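Local coordinates for protein Bug27 (Bordetella pertussis, PDB 2QPQ) that probably binds a small solute in the periplasm, closing round it like a Venus flytrap, as a solute-binding protein of the Bug family, at residues D92-I97 against L232-A237; V242-Y247 against D273-F278. All coordinates share one frame; numbering follows the deposited sequence.

Contact 1 (D92-I97 against L232-A237); sequences DFAAVI and LLVPGA
An antiparallel strand pair broken by a classic beta bulge joins strand 93-109 to the end of strand 227-235, with V96 and I97 both set opposite L232. The short strand segments run at 141° to each other, 4.4 Å apart at their closest. A94 and V234 form the regular hydrogen-bonded pair: V234 N reaches A94 O at 2.8 Å, in the carbonyl plane, and A94 N returns a bond to V234 O at 2.9 Å. At the bulge, L232 O takes V96 N at 2.9 Å and, weakly, I97 N at 3.4 Å, while L232 N donates to I97 O. Beyond the ladder, G236 N bonds to D92 O from above the carbonyl plane, 66° out of it, where the chain turns off after P235.

The bulge also turns the V96 side chain toward the opposite strand. V96 CG2 lies 3.8 Å from V234 CG1 and CG2, the two valines crossing at about a right angle. With CG1 anti to the backbone N (chi1 175°), CG2 lies anti to the carbonyl carbon and is the branch that meets V234. On the face of A95 and L233, the leucine forks over its neighbours: L233 CD2 rests 3.7 Å from A95 CA, and L233 CD1 touches F93 CB at 4.0 Å.

Strand 67-72 flanks strand 227-235, with backbone hydrogen bonds between L233 and L69. Helix 240-254 covers the face of A94, V234 and L232, where R243 meets A94, L246 meets V96 and I250 meets L232. The F93 ring makes edge-to-face contacts with F75 and F87 and packs on A55 and A59 of helix 52-59.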
ATOM      1  N   ASP A  92     -14.357   8.266 -11.901  1.00 18.14           N
ATOM      2  CA  ASP A  92     -14.857   6.963 -12.352  1.00 18.82           C
ATOM      3  C   ASP A  92     -14.981   5.898 -11.247  1.00 16.89           C
ATOM      4  O   ASP A  92     -15.316   4.752 -11.524  1.00 17.63           O
ATOM      5  CB  ASP A  92     -14.037   6.421 -13.523  1.00 18.64           C
ATOM      6  CG  ASP A  92     -14.234   7.224 -14.796  1.00 22.55           C
ATOM      7  OD1 ASP A  92     -15.211   8.008 -14.884  1.00 20.83           O
ATOM      8  OD2 ASP A  92     -13.390   7.073 -15.704  1.00 22.80           O
ATOM      9  N   PHE A  93     -14.643   6.284 -10.027  1.00 16.20           N
ATOM     10  CA  PHE A  93     -14.652   5.420  -8.858  1.00 16.42           C
ATOM     11  C   PHE A  93     -15.191   6.182  -7.659  1.00 16.08           C
ATOM     12  O   PHE A  93     -14.992   7.406  -7.554  1.00 17.31           O
ATOM     13  CB  PHE A  93     -13.229   4.913  -8.550  1.00 16.27           C
ATOM     14  CG  PHE A  93     -12.588   4.192  -9.708  1.00 18.22           C
ATOM     15  CD1 PHE A  93     -12.816   2.829  -9.917  1.00 19.26           C
ATOM     16  CD2 PHE A  93     -11.798   4.880 -10.618  1.00 19.17           C
ATOM     17  CE1 PHE A  93     -12.247   2.175 -11.028  1.00 17.04           C
ATOM     18  CE2 PHE A  93     -11.233   4.216 -11.713  1.00 17.93           C
ATOM     19  CZ  PHE A  93     -11.468   2.880 -11.896  1.00 17.78           C
ATOM     20  N   ALA A  94     -15.837   5.442  -6.753  1.00 15.90           N
ATOM     21  CA  ALA A  94     -16.363   5.973  -5.505  1.00 15.15           C
ATOM     22  C   ALA A  94     -15.932   5.010  -4.403  1.00 15.86           C
ATOM     23  O   ALA A  94     -16.034   3.775  -4.527  1.00 14.56           O
ATOM     24  CB  ALA A  94     -17.877   6.052  -5.556  1.00 15.82           C
ATOM     25  N   ALA A  95     -15.470   5.584  -3.316  1.00 15.75           N
ATOM     26  CA  ALA A  95     -14.923   4.790  -2.221  1.00 16.21           C
ATOM     27  C   ALA A  95     -16.007   4.163  -1.374  1.00 16.32           C
ATOM     28  O   ALA A  95     -17.079   4.746  -1.178  1.00 17.85           O
ATOM     29  CB  ALA A  95     -14.045   5.686  -1.342  1.00 15.94           C
ATOM     30  N   VAL A  96     -15.733   2.966  -0.870  1.00 15.50           N
ATOM     31  CA  VAL A  96     -16.648   2.269   0.040  1.00 16.23           C
ATOM     32  C   VAL A  96     -16.065   2.188   1.436  1.00 16.03           C
ATOM     33  O   VAL A  96     -16.672   2.668   2.430  1.00 16.40           O
ATOM     34  CB  VAL A  96     -16.945   0.843  -0.458  1.00 15.01           C
ATOM     35  CG1 VAL A  96     -17.812   0.091   0.575  1.00 17.19           C
ATOM     36  CG2 VAL A  96     -17.671   0.958  -1.834  1.00 17.50           C
ATOM     37  N   ILE A  97     -14.865   1.622   1.523  1.00 15.19           N
ATOM     38  CA  ILE A  97     -14.260   1.421   2.845  1.00 15.09           C
ATOM     39  C   ILE A  97     -12.768   1.238   2.736  1.00 14.88           C
ATOM     40  O   ILE A  97     -12.305   0.558   1.830  1.00 14.99           O
ATOM     41  CB  ILE A  97     -14.902   0.188   3.613  1.00 14.92           C
ATOM     42  CG1 ILE A  97     -14.337   0.042   5.035  1.00 14.97           C
ATOM     43  CG2 ILE A  97     -14.739  -1.148   2.807  1.00 14.40           C
ATOM     44  CD1 ILE A  97     -15.169  -0.987   5.911  1.00 15.11           C
ATOM     45  N   LEU A 232     -11.795  -0.797  -0.721  1.00 16.28           N
ATOM     46  CA  LEU A 232     -12.658  -1.181  -1.798  1.00 14.81           C
ATOM     47  C   LEU A 232     -13.303   0.069  -2.367  1.00 14.93           C
ATOM     48  O   LEU A 232     -13.775   0.961  -1.606  1.00 13.96           O
ATOM     49  CB  LEU A 232     -13.741  -2.174  -1.271  1.00 15.42           C
ATOM     50  CG  LEU A 232     -13.139  -3.590  -1.000  1.00 17.58           C
ATOM     51  CD1 LEU A 232     -13.975  -4.424  -0.049  1.00 19.72           C
ATOM     52  CD2 LEU A 232     -12.927  -4.371  -2.299  1.00 17.97           C
ATOM     53  N   LEU A 233     -13.309   0.112  -3.704  1.00 14.09           N
ATOM     54  CA  LEU A 233     -14.022   1.141  -4.486  1.00 14.16           C
ATOM     55  C   LEU A 233     -15.096   0.483  -5.333  1.00 14.67           C
ATOM     56  O   LEU A 233     -15.057  -0.748  -5.541  1.00 14.40           O
ATOM     57  CB  LEU A 233     -13.058   1.906  -5.419  1.00 13.65           C
ATOM     58  CG  LEU A 233     -11.683   2.339  -4.895  1.00 14.57           C
ATOM     59  CD1 LEU A 233     -10.824   3.050  -5.970  1.00 13.64           C
ATOM     60  CD2 LEU A 233     -11.846   3.267  -3.654  1.00 15.23           C
ATOM     61  N   VAL A 234     -16.021   1.304  -5.860  1.00 13.86           N
ATOM     62  CA  VAL A 234     -17.081   0.840  -6.768  1.00 14.70           C
ATOM     63  C   VAL A 234     -17.108   1.833  -7.922  1.00 14.93           C
ATOM     64  O   VAL A 234     -16.416   2.854  -7.869  1.00 14.69           O
ATOM     65  CB  VAL A 234     -18.467   0.784  -6.081  1.00 15.22           C
ATOM     66  CG1 VAL A 234     -18.584  -0.560  -5.185  1.00 15.06           C
ATOM     67  CG2 VAL A 234     -18.757   2.100  -5.265  1.00 15.01           C
ATOM     68  N   PRO A 235     -17.871   1.532  -8.980  1.00 15.60           N
ATOM     69  CA  PRO A 235     -17.971   2.528 -10.032  1.00 15.07           C
ATOM     70  C   PRO A 235     -18.464   3.879  -9.454  1.00 16.40           C
ATOM     71  O   PRO A 235     -19.320   3.901  -8.552  1.00 16.69           O
ATOM     72  CB  PRO A 235     -18.976   1.909 -11.008  1.00 14.33           C
ATOM     73  CG  PRO A 235     -18.814   0.359 -10.776  1.00 14.66           C
ATOM     74  CD  PRO A 235     -18.651   0.309  -9.282  1.00 14.75           C
ATOM     75  N   GLY A 236     -17.914   4.971 -10.005  1.00 17.31           N
ATOM     76  CA  GLY A 236     -18.184   6.338  -9.602  1.00 16.75           C
ATOM     77  C   GLY A 236     -19.637   6.732  -9.415  1.00 18.07           C
ATOM     78  O   GLY A 236     -19.932   7.503  -8.512  1.00 19.27           O
ATOM     79  N   ALA A 237     -20.557   6.183 -10.216  1.00 18.00           N
ATOM     80  CA  ALA A 237     -21.988   6.555 -10.114  1.00 17.68           C
ATOM     81  C   ALA A 237     -22.776   5.744  -9.071  1.00 16.59           C
ATOM     82  O   ALA A 237     -23.989   5.920  -8.928  1.00 17.75           O
ATOM     83  CB  ALA A 237     -22.675   6.414 -11.498  1.00 17.95           C
TER

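Contact 2 (V242-Y247 against D273-F278); sequences VRQKLY and DGPEVF
The backbones stay well apart where helix 240-254 passes the start of helix 275-296: the CA atoms of R243 and P275, and those of Y247 and G274, are 6.6 Å apart, and side chains fill the gap. P275, the first residue of its helix, pushes its ring between R243 and Y247, one turn apart on the opposing helix. R243 runs along one side of the proline, the two side chains sliding past each other in opposite directions. Its chain is extended as far as CD and then bends at chi3 (65°), bringing the guanidinium beside the ring, with R243 NH2 3.5 Å from P275 CB. P275 O lies at the edge of the guanidinium, near its plane, 3.3 Å from R243 NH2. The NE of the same group is hydrogen-bonded to A95 O of strand 93-109, which helps to hold the guanidinium in place.

Y247 meets the proline from the other end of the turn, crossing it at about a right angle. With CG anti to the backbone N (chi1 175°), the phenol reaches the end of strand 269-273 and the N-cap that follows: Y247 CD1 is 3.9 Å from P275 CD, Y247 CE1 is 3.5 Å from G274 CA, and D273 O lies near the ring plane at its edge, 3.8 Å from CE1. The hydroxyl goes further and hydrogen-bonds S272 O, so both the ring and the hydroxyl of Y247 meet residues 272-275. Q244 CG lies near P275 CG.

G274 is the N-cap residue, and its O accepts F278 N at 2.8 Å in the first turn. P275 stands at N1, directly after this N-cap, a position where proline is common because no backbone N-H is needed there; the helix start is entered from strand 269-273 and packed against a neighbouring helix.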
ATOM      1  N   VAL A 242     -26.070   2.401  -1.734  1.00 17.76           N
ATOM      2  CA  VAL A 242     -25.363   1.165  -2.091  1.00 17.07           C
ATOM      3  C   VAL A 242     -23.962   1.118  -1.436  1.00 16.87           C
ATOM      4  O   VAL A 242     -23.568   0.118  -0.832  1.00 16.43           O
ATOM      5  CB  VAL A 242     -25.270   1.012  -3.643  1.00 18.30           C
ATOM      6  CG1 VAL A 242     -24.464  -0.236  -4.018  1.00 17.11           C
ATOM      7  CG2 VAL A 242     -26.703   0.966  -4.292  1.00 18.92           C
ATOM      8  N   ARG A 243     -23.205   2.205  -1.548  1.00 16.81           N
ATOM      9  CA  ARG A 243     -21.881   2.301  -0.885  1.00 17.02           C
ATOM     10  C   ARG A 243     -21.978   2.042   0.627  1.00 17.12           C
ATOM     11  O   ARG A 243     -21.124   1.364   1.224  1.00 16.63           O
ATOM     12  CB  ARG A 243     -21.281   3.680  -1.163  1.00 16.35           C
ATOM     13  CG  ARG A 243     -20.917   3.867  -2.654  1.00 16.37           C
ATOM     14  CD  ARG A 243     -20.624   5.302  -2.978  1.00 17.25           C
ATOM     15  NE  ARG A 243     -19.428   5.785  -2.288  1.00 13.27           N
ATOM     16  CZ  ARG A 243     -19.069   7.061  -2.223  1.00 15.52           C
ATOM     17  NH1 ARG A 243     -19.818   8.030  -2.772  1.00 16.38           N
ATOM     18  NH2 ARG A 243     -17.970   7.382  -1.579  1.00 13.26           N
ATOM     19  N   GLN A 244     -23.039   2.563   1.236  1.00 17.88           N
ATOM     20  CA  GLN A 244     -23.269   2.394   2.696  1.00 19.60           C
ATOM     21  C   GLN A 244     -23.670   0.978   3.045  1.00 19.64           C
ATOM     22  O   GLN A 244     -23.212   0.423   4.042  1.00 20.00           O
ATOM     23  CB  GLN A 244     -24.289   3.423   3.206  1.00 19.48           C
ATOM     24  CG  GLN A 244     -23.603   4.754   3.350  1.00 21.24           C
ATOM     25  CD  GLN A 244     -24.525   5.908   3.670  1.00 20.52           C
ATOM     26  OE1 GLN A 244     -25.762   5.811   3.582  1.00 21.27           O
ATOM     27  NE2 GLN A 244     -23.918   7.027   4.022  1.00 20.38           N
ATOM     28  N   LYS A 245     -24.458   0.360   2.185  1.00 20.62           N
ATOM     29  CA  LYS A 245     -24.820  -1.053   2.366  1.00 22.35           C
ATOM     30  C   LYS A 245     -23.597  -1.977   2.315  1.00 20.85           C
ATOM     31  O   LYS A 245     -23.414  -2.856   3.175  1.00 19.56           O
ATOM     32  CB  LYS A 245     -25.889  -1.460   1.344  1.00 22.73           C
ATOM     33  CG  LYS A 245     -27.246  -0.919   1.781  1.00 26.82           C
ATOM     34  CD  LYS A 245     -28.413  -1.191   0.815  1.00 29.40           C
ATOM     35  CE  LYS A 245     -28.332  -0.355  -0.482  1.00 34.98           C
ATOM     36  NZ  LYS A 245     -28.793  -1.185  -1.624  1.00 40.79           N
ATOM     37  N   LEU A 246     -22.746  -1.745   1.317  1.00 18.94           N
ATOM     38  CA  LEU A 246     -21.472  -2.428   1.230  1.00 18.27           C
ATOM     39  C   LEU A 246     -20.550  -2.134   2.409  1.00 18.42           C
ATOM     40  O   LEU A 246     -20.012  -3.078   3.009  1.00 20.48           O
ATOM     41  CB  LEU A 246     -20.784  -2.088  -0.089  1.00 17.73           C
ATOM     42  CG  LEU A 246     -21.387  -2.770  -1.334  1.00 17.73           C
ATOM     43  CD1 LEU A 246     -20.785  -2.086  -2.536  1.00 18.04           C
ATOM     44  CD2 LEU A 246     -21.076  -4.272  -1.376  1.00 18.12           C
ATOM     45  N   TYR A 247     -20.377  -0.850   2.732  1.00 17.95           N
ATOM     46  CA  TYR A 247     -19.643  -0.414   3.884  1.00 17.98           C
ATOM     47  C   TYR A 247     -20.091  -1.168   5.129  1.00 18.50           C
ATOM     48  O   TYR A 247     -19.244  -1.696   5.834  1.00 17.86           O
ATOM     49  CB  TYR A 247     -19.674   1.129   4.121  1.00 18.15           C
ATOM     50  CG  TYR A 247     -18.958   1.444   5.443  1.00 17.59           C
ATOM     51  CD1 TYR A 247     -17.577   1.705   5.472  1.00 15.29           C
ATOM     52  CD2 TYR A 247     -19.647   1.403   6.656  1.00 19.45           C
ATOM     53  CE1 TYR A 247     -16.914   1.926   6.684  1.00 16.27           C
ATOM     54  CE2 TYR A 247     -18.993   1.596   7.854  1.00 18.86           C
ATOM     55  CZ  TYR A 247     -17.631   1.851   7.859  1.00 17.84           C
ATOM     56  OH  TYR A 247     -16.984   2.029   9.048  1.00 18.27           O
ATOM     57  N   ASP A 273     -12.470   3.449   7.628  1.00 19.44           N
ATOM     58  CA  ASP A 273     -12.876   4.749   7.110  1.00 19.16           C
ATOM     59  C   ASP A 273     -13.950   4.496   6.080  1.00 18.67           C
ATOM     60  O   ASP A 273     -13.821   3.599   5.225  1.00 17.77           O
ATOM     61  CB  ASP A 273     -11.682   5.470   6.492  1.00 19.44           C
ATOM     62  CG  ASP A 273     -10.493   5.500   7.423  1.00 20.88           C
ATOM     63  OD1 ASP A 273     -10.646   6.003   8.549  1.00 23.24           O
ATOM     64  OD2 ASP A 273      -9.443   4.946   7.074  1.00 23.09           O
ATOM     65  N   GLY A 274     -15.010   5.296   6.156  1.00 18.18           N
ATOM     66  CA  GLY A 274     -16.192   5.081   5.308  1.00 16.90           C
ATOM     67  C   GLY A 274     -16.137   5.769   3.959  1.00 16.47           C
ATOM     68  O   GLY A 274     -15.102   6.358   3.586  1.00 16.05           O
ATOM     69  N   PRO A 275     -17.259   5.707   3.204  1.00 16.29           N
ATOM     70  CA  PRO A 275     -17.330   6.240   1.846  1.00 16.20           C
ATOM     71  C   PRO A 275     -16.751   7.654   1.692  1.00 17.01           C
ATOM     72  O   PRO A 275     -15.815   7.866   0.889  1.00 17.81           O
ATOM     73  CB  PRO A 275     -18.828   6.159   1.533  1.00 15.38           C
ATOM     74  CG  PRO A 275     -19.247   4.887   2.284  1.00 16.25           C
ATOM     75  CD  PRO A 275     -18.528   5.031   3.586  1.00 15.70           C
ATOM     76  N   GLU A 276     -17.234   8.583   2.496  1.00 17.03           N
ATOM     77  CA  GLU A 276     -16.788   9.972   2.423  1.00 18.90           C
ATOM     78  C   GLU A 276     -15.324  10.173   2.802  1.00 17.97           C
ATOM     79  O   GLU A 276     -14.561  10.825   2.044  1.00 17.32           O
ATOM     80  CB  GLU A 276     -17.704  10.869   3.268  1.00 18.76           C
ATOM     81  CG  GLU A 276     -17.327  12.348   3.233  1.00 21.47           C
ATOM     82  CD  GLU A 276     -18.416  13.274   3.741  1.00 22.91           C
ATOM     83  OE1 GLU A 276     -19.429  12.787   4.328  1.00 25.67           O
ATOM     84  OE2 GLU A 276     -18.253  14.513   3.538  1.00 27.02           O
ATOM     85  N   VAL A 277     -14.924   9.627   3.947  1.00 16.98           N
ATOM     86  CA  VAL A 277     -13.564   9.810   4.423  1.00 18.03           C
ATOM     87  C   VAL A 277     -12.573   9.150   3.438  1.00 17.43           C
ATOM     88  O   VAL A 277     -11.513   9.755   3.064  1.00 17.49           O
ATOM     89  CB  VAL A 277     -13.343   9.197   5.822  1.00 17.89           C
ATOM     90  CG1 VAL A 277     -11.829   9.215   6.170  1.00 17.61           C
ATOM     91  CG2 VAL A 277     -14.163   9.978   6.886  1.00 18.46           C
ATOM     92  N   PHE A 278     -12.909   7.931   3.011  1.00 16.29           N
ATOM     93  CA  PHE A 278     -11.977   7.186   2.181  1.00 15.50           C
ATOM     94  C   PHE A 278     -11.864   7.894   0.811  1.00 15.09           C
ATOM     95  O   PHE A 278     -10.764   8.018   0.253  1.00 14.24           O
ATOM     96  CB  PHE A 278     -12.389   5.677   2.069  1.00 16.04           C
ATOM     97  CG  PHE A 278     -11.395   4.804   1.304  1.00 14.75           C
ATOM     98  CD1 PHE A 278     -10.018   5.118   1.291  1.00 15.32           C
ATOM     99  CD2 PHE A 278     -11.817   3.652   0.658  1.00 15.70           C
ATOM    100  CE1 PHE A 278      -9.110   4.314   0.615  1.00 15.28           C
ATOM    101  CE2 PHE A 278     -10.905   2.837  -0.029  1.00 15.19           C
ATOM    102  CZ  PHE A 278      -9.543   3.185  -0.049  1.00 16.48           C
TER

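In the fold
Contact 1 closes along the chain before contact 2 opens, and strand 227-235 leads straight into helix 240-254, so the two lie in series with centres about 9 Å apart. They meet directly along strand 93-109. The A95 carbonyl accepts a hydrogen bond from R243 NE (A95 O to R243 NE 2.8 Å), and next to it V96 O packs against both P275 CD at 3.2 Å and Y247 CD1 at 3.3 Å. The carbonyls of the bulged strand thus meet the R243, Y247 and P275 side chains of contact 2, one by a hydrogen bond and one by packing. Contact 1 is buried, whereas contact 2 lies at the surface.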